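Local coordinates for mandelate racemase/muconate lactonizing protein (Thermobispora bispora, PDB 3VC5) that probably dehydrates D-glucarate to 5-dehydro-4-deoxy-D-glucarate with the help of magnesium, as an enolase-superfamily member of the glucarate dehydratase group, at residues A[24-35]-A[50-61]. Sequence-based numbering, arbitrary orientation.
Sequences LIREVRVTPVAF and WALRTIVEVVTD
Arg29 and Glu57, a hydrogen-bonded pair of antiparallel strands 25-35 and 50-60, are joined by backbone and side chains. Paired N-H and C=O groups continue in register to Phe35 and Ala51. At the other end Arg26 and Glu27 face Val59 in a classic beta bulge, Val59 O accepting from Arg26 N (2.8 Å) and Glu27 N (3.2 Å). Among the charges, Arg29 NH1 meets Glu57 OE1 at 2.9 Å from above the carboxylate plane, the guanidinium and carboxylate planes 74° apart, while Arg29 NE bonds Glu27 OE1 at 3.1 Å. Val59 CG2 lies against one face of the extended Arg29's guanidinium, over its centre. A leucine in place of Arg29 would probably deprive Glu27 and Glu57 of their shared cation, leaving Arg26 to the former and Arg403 to the latter. Apolar contacts include Val28 CG1 on Val56 CG1 (3.7 Å), on the face covered by helices 74-85 and 123-146. On the other face, Phe35 CG sits between its backbone N and carbonyl carbon (chi1 47°), bringing CE2 edge-on to Arg53 CG at 3.3 Å. Arg53, salt-bridged to Glu69, lies near His338, the predicted proton acceptor. Backbone bonds and bulge-side salt bridges thus join two strands of the N-terminal domain's three-stranded sheet, completed by 65-71.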
ATOM      1  N   LEU A  24     -12.876   6.531 -21.189  1.00 34.12           N
ATOM      2  CA  LEU A  24     -13.191   5.130 -21.377  1.00 31.26           C
ATOM      3  C   LEU A  24     -12.228   4.535 -22.386  1.00 29.93           C
ATOM      4  O   LEU A  24     -11.805   5.210 -23.349  1.00 32.55           O
ATOM      5  CB  LEU A  24     -14.640   4.997 -21.879  1.00 35.04           C
ATOM      6  CG  LEU A  24     -15.727   5.545 -20.940  1.00 38.41           C
ATOM      7  CD1 LEU A  24     -17.110   5.230 -21.495  1.00 44.45           C
ATOM      8  CD2 LEU A  24     -15.568   4.975 -19.525  1.00 41.45           C
ATOM      9  N   ILE A  25     -11.866   3.278 -22.159  1.00 31.69           N
ATOM     10  CA  ILE A  25     -11.046   2.544 -23.097  1.00 30.07           C
ATOM     11  C   ILE A  25     -11.882   2.234 -24.346  1.00 33.00           C
ATOM     12  O   ILE A  25     -12.966   1.670 -24.248  1.00 34.10           O
ATOM     13  CB  ILE A  25     -10.549   1.237 -22.446  1.00 28.09           C
ATOM     14  CG1 ILE A  25      -9.571   1.542 -21.314  1.00 28.77           C
ATOM     15  CG2 ILE A  25      -9.942   0.290 -23.474  1.00 26.50           C
ATOM     16  CD1 ILE A  25      -9.307   0.301 -20.421  1.00 31.91           C
ATOM     17  N   ARG A  26     -11.360   2.611 -25.515  1.00 30.08           N
ATOM     18  CA  ARG A  26     -11.982   2.320 -26.809  1.00 30.20           C
ATOM     19  C   ARG A  26     -11.437   1.015 -27.383  1.00 30.21           C
ATOM     20  O   ARG A  26     -12.198   0.180 -27.908  1.00 35.61           O
ATOM     21  CB  ARG A  26     -11.722   3.453 -27.819  1.00 32.89           C
ATOM     22  CG  ARG A  26     -12.477   3.275 -29.145  1.00 44.59           C
ATOM     23  CD  ARG A  26     -11.707   3.853 -30.338  1.00 62.95           C
ATOM     24  NE  ARG A  26     -11.180   5.192 -30.075  1.00 72.58           N
ATOM     25  CZ  ARG A  26     -10.071   5.689 -30.626  1.00 74.97           C
ATOM     26  NH1 ARG A  26      -9.675   6.921 -30.326  1.00 68.68           N
ATOM     27  NH2 ARG A  26      -9.351   4.956 -31.470  1.00 74.43           N
ATOM     28  N   GLU A  27     -10.117   0.827 -27.290  1.00 32.04           N
ATOM     29  CA  GLU A  27      -9.507  -0.375 -27.866  1.00 32.12           C
ATOM     30  C   GLU A  27      -8.192  -0.680 -27.152  1.00 28.37           C
ATOM     31  O   GLU A  27      -7.578   0.211 -26.538  1.00 29.67           O
ATOM     32  CB  GLU A  27      -9.322  -0.272 -29.395  1.00 39.67           C
ATOM     33  CG  GLU A  27      -8.107   0.499 -29.821  1.00 42.66           C
ATOM     34  CD  GLU A  27      -7.940   0.606 -31.340  1.00 47.22           C
ATOM     35  OE1 GLU A  27      -7.333  -0.295 -31.973  1.00 48.47           O
ATOM     36  OE2 GLU A  27      -8.396   1.618 -31.899  1.00 52.24           O
ATOM     37  N   VAL A  28      -7.770  -1.939 -27.216  1.00 28.43           N
ATOM     38  CA  VAL A  28      -6.526  -2.353 -26.572  1.00 26.22           C
ATOM     39  C   VAL A  28      -5.797  -3.212 -27.594  1.00 25.78           C
ATOM     40  O   VAL A  28      -6.314  -4.250 -28.034  1.00 32.93           O
ATOM     41  CB  VAL A  28      -6.772  -3.142 -25.267  1.00 25.40           C
ATOM     42  CG1 VAL A  28      -5.421  -3.501 -24.619  1.00 27.58           C
ATOM     43  CG2 VAL A  28      -7.619  -2.303 -24.295  1.00 27.16           C
ATOM     44  N   ARG A  29      -4.637  -2.730 -28.036  1.00 24.01           N
ATOM     45  CA  ARG A  29      -3.867  -3.411 -29.061  1.00 23.54           C
ATOM     46  C   ARG A  29      -2.833  -4.274 -28.379  1.00 22.61           C
ATOM     47  O   ARG A  29      -2.133  -3.805 -27.482  1.00 29.28           O
ATOM     48  CB  ARG A  29      -3.169  -2.364 -29.927  1.00 25.09           C
ATOM     49  CG  ARG A  29      -4.159  -1.384 -30.546  1.00 26.14           C
ATOM     50  CD  ARG A  29      -3.425  -0.133 -31.113  1.00 28.25           C
ATOM     51  NE  ARG A  29      -4.391   0.790 -31.717  1.00 30.93           N
ATOM     52  CZ  ARG A  29      -4.154   2.072 -31.981  1.00 35.59           C
ATOM     53  NH1 ARG A  29      -2.989   2.630 -31.647  1.00 35.89           N
ATOM     54  NH2 ARG A  29      -5.106   2.814 -32.553  1.00 36.00           N
ATOM     55  N   VAL A  30      -2.755  -5.533 -28.786  1.00 24.87           N
ATOM     56  CA  VAL A  30      -1.839  -6.477 -28.168  1.00 21.50           C
ATOM     57  C   VAL A  30      -0.913  -7.030 -29.234  1.00 23.49           C
ATOM     58  O   VAL A  30      -1.378  -7.606 -30.211  1.00 25.62           O
ATOM     59  CB  VAL A  30      -2.612  -7.643 -27.485  1.00 21.77           C
ATOM     60  CG1 VAL A  30      -1.595  -8.653 -26.904  1.00 24.06           C
ATOM     61  CG2 VAL A  30      -3.555  -7.111 -26.399  1.00 24.99           C
ATOM     62  N   THR A  31       0.399  -6.830 -29.047  1.00 23.06           N
ATOM     63  CA  THR A  31       1.403  -7.187 -30.049  1.00 23.98           C
ATOM     64  C   THR A  31       2.555  -8.008 -29.484  1.00 23.83           C
ATOM     65  O   THR A  31       3.384  -7.475 -28.733  1.00 24.10           O
ATOM     66  CB  THR A  31       1.985  -5.910 -30.700  1.00 22.83           C
ATOM     67  OG1 THR A  31       0.895  -5.076 -31.127  1.00 25.42           O
ATOM     68  CG2 THR A  31       2.874  -6.261 -31.923  1.00 24.67           C
ATOM     69  N   PRO A  32       2.627  -9.303 -29.847  1.00 23.77           N
ATOM     70  CA  PRO A  32       3.784 -10.064 -29.371  1.00 23.44           C
ATOM     71  C   PRO A  32       5.014  -9.662 -30.176  1.00 23.54           C
ATOM     72  O   PRO A  32       4.912  -9.386 -31.385  1.00 24.24           O
ATOM     73  CB  PRO A  32       3.377 -11.520 -29.630  1.00 23.61           C
ATOM     74  CG  PRO A  32       2.427 -11.430 -30.862  1.00 22.80           C
ATOM     75  CD  PRO A  32       1.715 -10.103 -30.701  1.00 24.74           C
ATOM     76  N   VAL A  33       6.176  -9.650 -29.520  1.00 22.56           N
ATOM     77  CA  VAL A  33       7.439  -9.237 -30.167  1.00 22.52           C
ATOM     78  C   VAL A  33       8.528 -10.211 -29.756  1.00 23.28           C
ATOM     79  O   VAL A  33       8.415 -10.903 -28.707  1.00 23.18           O
ATOM     80  CB  VAL A  33       7.866  -7.797 -29.751  1.00 21.24           C
ATOM     81  CG1 VAL A  33       6.869  -6.757 -30.275  1.00 23.16           C
ATOM     82  CG2 VAL A  33       8.061  -7.679 -28.225  1.00 22.72           C
ATOM     83  N   ALA A  34       9.564 -10.303 -30.583  1.00 21.75           N
ATOM     84  CA  ALA A  34      10.753 -11.087 -30.217  1.00 21.54           C
ATOM     85  C   ALA A  34      11.966 -10.256 -30.529  1.00 23.50           C
ATOM     86  O   ALA A  34      11.964  -9.478 -31.509  1.00 25.15           O
ATOM     87  CB  ALA A  34      10.816 -12.419 -30.978  1.00 23.55           C
ATOM     88  N   PHE A  35      13.013 -10.405 -29.711  1.00 21.97           N
ATOM     89  CA  PHE A  35      14.249  -9.651 -29.958  1.00 23.54           C
ATOM     90  C   PHE A  35      15.451 -10.512 -29.551  1.00 24.11           C
ATOM     91  O   PHE A  35      15.284 -11.521 -28.860  1.00 24.21           O
ATOM     92  CB  PHE A  35      14.222  -8.302 -29.231  1.00 23.15           C
ATOM     93  CG  PHE A  35      13.782  -8.409 -27.791  1.00 20.49           C
ATOM     94  CD1 PHE A  35      14.728  -8.696 -26.789  1.00 22.23           C
ATOM     95  CD2 PHE A  35      12.443  -8.179 -27.436  1.00 22.62           C
ATOM     96  CE1 PHE A  35      14.314  -8.822 -25.421  1.00 24.32           C
ATOM     97  CE2 PHE A  35      12.028  -8.279 -26.114  1.00 22.83           C
ATOM     98  CZ  PHE A  35      12.966  -8.592 -25.103  1.00 21.86           C
ATOM     99  N   TRP A  50      16.209 -15.809 -29.028  1.00 26.79           N
ATOM    100  CA  TRP A  50      15.132 -14.808 -29.031  1.00 23.43           C
ATOM    101  C   TRP A  50      14.469 -14.782 -27.666  1.00 23.92           C
ATOM    102  O   TRP A  50      14.142 -15.852 -27.118  1.00 26.26           O
ATOM    103  CB  TRP A  50      14.064 -15.146 -30.069  1.00 26.50           C
ATOM    104  CG  TRP A  50      14.577 -15.184 -31.472  1.00 26.27           C
ATOM    105  CD1 TRP A  50      14.915 -16.307 -32.204  1.00 29.92           C
ATOM    106  CD2 TRP A  50      14.836 -14.056 -32.329  1.00 27.47           C
ATOM    107  NE1 TRP A  50      15.344 -15.934 -33.467  1.00 29.42           N
ATOM    108  CE2 TRP A  50      15.310 -14.564 -33.561  1.00 28.88           C
ATOM    109  CE3 TRP A  50      14.705 -12.668 -32.175  1.00 28.63           C
ATOM    110  CZ2 TRP A  50      15.664 -13.732 -34.626  1.00 32.84           C
ATOM    111  CZ3 TRP A  50      15.052 -11.844 -33.227  1.00 29.53           C
ATOM    112  CH2 TRP A  50      15.521 -12.382 -34.450  1.00 34.84           C
ATOM    113  N   ALA A  51      14.256 -13.576 -27.134  1.00 24.39           N
ATOM    114  CA  ALA A  51      13.434 -13.368 -25.948  1.00 21.07           C
ATOM    115  C   ALA A  51      12.088 -12.812 -26.439  1.00 24.51           C
ATOM    116  O   ALA A  51      12.036 -12.074 -27.425  1.00 25.30           O
ATOM    117  CB  ALA A  51      14.104 -12.393 -24.981  1.00 23.37           C
ATOM    118  N   LEU A  52      11.001 -13.207 -25.774  1.00 21.06           N
ATOM    119  CA  LEU A  52       9.647 -12.819 -26.182  1.00 20.27           C
ATOM    120  C   LEU A  52       9.081 -11.791 -25.185  1.00 22.65           C
ATOM    121  O   LEU A  52       9.342 -11.867 -23.976  1.00 25.02           O
ATOM    122  CB  LEU A  52       8.754 -14.059 -26.122  1.00 23.30           C
ATOM    123  CG  LEU A  52       9.247 -15.290 -26.907  1.00 23.25           C
ATOM    124  CD1 LEU A  52       8.277 -16.460 -26.775  1.00 28.12           C
ATOM    125  CD2 LEU A  52       9.501 -14.956 -28.383  1.00 28.20           C
ATOM    126  N   ARG A  53       8.238 -10.896 -25.686  1.00 22.63           N
ATOM    127  CA  ARG A  53       7.476  -9.959 -24.850  1.00 21.11           C
ATOM    128  C   ARG A  53       6.144  -9.717 -25.530  1.00 21.04           C
ATOM    129  O   ARG A  53       5.984 -10.020 -26.729  1.00 22.85           O
ATOM    130  CB  ARG A  53       8.193  -8.604 -24.659  1.00 23.55           C
ATOM    131  CG  ARG A  53       9.535  -8.672 -23.932  1.00 26.57           C
ATOM    132  CD  ARG A  53       9.419  -9.101 -22.481  1.00 22.89           C
ATOM    133  NE  ARG A  53       9.223  -7.975 -21.557  1.00 20.80           N
ATOM    134  CZ  ARG A  53       9.134  -8.133 -20.234  1.00 20.86           C
ATOM    135  NH1 ARG A  53       9.221  -9.360 -19.726  1.00 22.25           N
ATOM    136  NH2 ARG A  53       8.931  -7.086 -19.422  1.00 21.98           N
ATOM    137  N   THR A  54       5.219  -9.111 -24.790  1.00 21.35           N
ATOM    138  CA  THR A  54       3.956  -8.682 -25.370  1.00 20.93           C
ATOM    139  C   THR A  54       3.836  -7.200 -25.065  1.00 24.64           C
ATOM    140  O   THR A  54       3.996  -6.755 -23.903  1.00 23.19           O
ATOM    141  CB  THR A  54       2.748  -9.420 -24.730  1.00 21.61           C
ATOM    142  OG1 THR A  54       2.901 -10.819 -24.936  1.00 23.05           O
ATOM    143  CG2 THR A  54       1.439  -8.961 -25.385  1.00 23.52           C
ATOM    144  N   ILE A  55       3.652  -6.427 -26.122  1.00 23.20           N
ATOM    145  CA  ILE A  55       3.409  -5.006 -25.978  1.00 22.09           C
ATOM    146  C   ILE A  55       1.912  -4.720 -25.992  1.00 21.99           C
ATOM    147  O   ILE A  55       1.175  -5.214 -26.846  1.00 24.58           O
ATOM    148  CB  ILE A  55       4.104  -4.225 -27.114  1.00 22.58           C
ATOM    149  CG1 ILE A  55       5.580  -4.638 -27.165  1.00 22.40           C
ATOM    150  CG2 ILE A  55       3.891  -2.725 -26.956  1.00 23.69           C
ATOM    151  CD1 ILE A  55       6.373  -4.436 -25.914  1.00 22.87           C
ATOM    152  N   VAL A  56       1.473  -3.910 -25.039  1.00 21.58           N
ATOM    153  CA  VAL A  56       0.070  -3.524 -24.983  1.00 22.15           C
ATOM    154  C   VAL A  56      -0.089  -2.021 -25.166  1.00 21.67           C
ATOM    155  O   VAL A  56       0.644  -1.236 -24.568  1.00 22.88           O
ATOM    156  CB  VAL A  56      -0.534  -3.929 -23.589  1.00 24.45           C
ATOM    157  CG1 VAL A  56      -1.916  -3.314 -23.378  1.00 30.44           C
ATOM    158  CG2 VAL A  56      -0.565  -5.444 -23.470  1.00 24.56           C
ATOM    159  N   GLU A  57      -1.060  -1.615 -25.990  1.00 22.85           N
ATOM    160  CA  GLU A  57      -1.345  -0.202 -26.138  1.00 24.28           C
ATOM    161  C   GLU A  57      -2.824   0.037 -25.918  1.00 23.83           C
ATOM    162  O   GLU A  57      -3.658  -0.498 -26.670  1.00 26.33           O
ATOM    163  CB  GLU A  57      -0.914   0.312 -27.532  1.00 24.54           C
ATOM    164  CG  GLU A  57      -1.106   1.835 -27.666  1.00 27.66           C
ATOM    165  CD  GLU A  57      -0.632   2.399 -28.994  1.00 28.23           C
ATOM    166  OE1 GLU A  57      -0.725   1.689 -30.034  1.00 29.68           O
ATOM    167  OE2 GLU A  57      -0.176   3.571 -28.997  1.00 33.40           O
ATOM    168  N   VAL A  58      -3.149   0.819 -24.884  1.00 24.26           N
ATOM    169  CA  VAL A  58      -4.529   1.123 -24.540  1.00 24.68           C
ATOM    170  C   VAL A  58      -4.853   2.459 -25.168  1.00 25.11           C
ATOM    171  O   VAL A  58      -4.059   3.395 -25.068  1.00 26.78           O
ATOM    172  CB  VAL A  58      -4.726   1.189 -22.974  1.00 24.48           C
ATOM    173  CG1 VAL A  58      -6.140   1.709 -22.637  1.00 24.77           C
ATOM    174  CG2 VAL A  58      -4.490  -0.198 -22.354  1.00 27.76           C
ATOM    175  N   VAL A  59      -6.017   2.554 -25.811  1.00 28.04           N
ATOM    176  CA  VAL A  59      -6.437   3.783 -26.476  1.00 30.61           C
ATOM    177  C   VAL A  59      -7.807   4.189 -25.930  1.00 27.01           C
ATOM    178  O   VAL A  59      -8.747   3.388 -25.944  1.00 29.63           O
ATOM    179  CB  VAL A  59      -6.561   3.606 -28.001  1.00 31.55           C
ATOM    180  CG1 VAL A  59      -6.744   4.962 -28.681  1.00 35.41           C
ATOM    181  CG2 VAL A  59      -5.316   2.873 -28.573  1.00 32.15           C
ATOM    182  N   THR A  60      -7.909   5.417 -25.446  1.00 29.54           N
ATOM    183  CA  THR A  60      -9.180   5.946 -24.963  1.00 30.54           C
ATOM    184  C   THR A  60     -10.073   6.444 -26.091  1.00 34.62           C
ATOM    185  O   THR A  60      -9.633   6.617 -27.253  1.00 35.09           O
ATOM    186  CB  THR A  60      -8.977   7.104 -23.957  1.00 29.75           C
ATOM    187  OG1 THR A  60      -8.506   8.267 -24.652  1.00 31.57           O
ATOM    188  CG2 THR A  60      -7.959   6.710 -22.867  1.00 31.58           C
ATOM    189  N   ASP A  61     -11.326   6.703 -25.728  1.00 34.92           N
ATOM    190  CA  ASP A  61     -12.311   7.205 -26.689  1.00 36.09           C
ATOM    191  C   ASP A  61     -11.829   8.487 -27.354  1.00 37.53           C
ATOM    192  O   ASP A  61     -12.148   8.754 -28.512  1.00 49.02           O
ATOM    193  CB  ASP A  61     -13.645   7.454 -25.997  1.00 39.33           C
ATOM    194  CG  ASP A  61     -14.490   6.197 -25.866  1.00 40.08           C
ATOM    195  OD1 ASP A  61     -14.273   5.224 -26.618  1.00 52.34           O
ATOM    196  OD2 ASP A  61     -15.401   6.190 -25.009  1.00 51.62           O
TER
HETATM  197  O   HOH W   1     -15.523   2.827 -25.172  1.00 49.28           O
HETATM  198  O   HOH W   2       0.353  -3.299 -29.227  1.00 26.59           O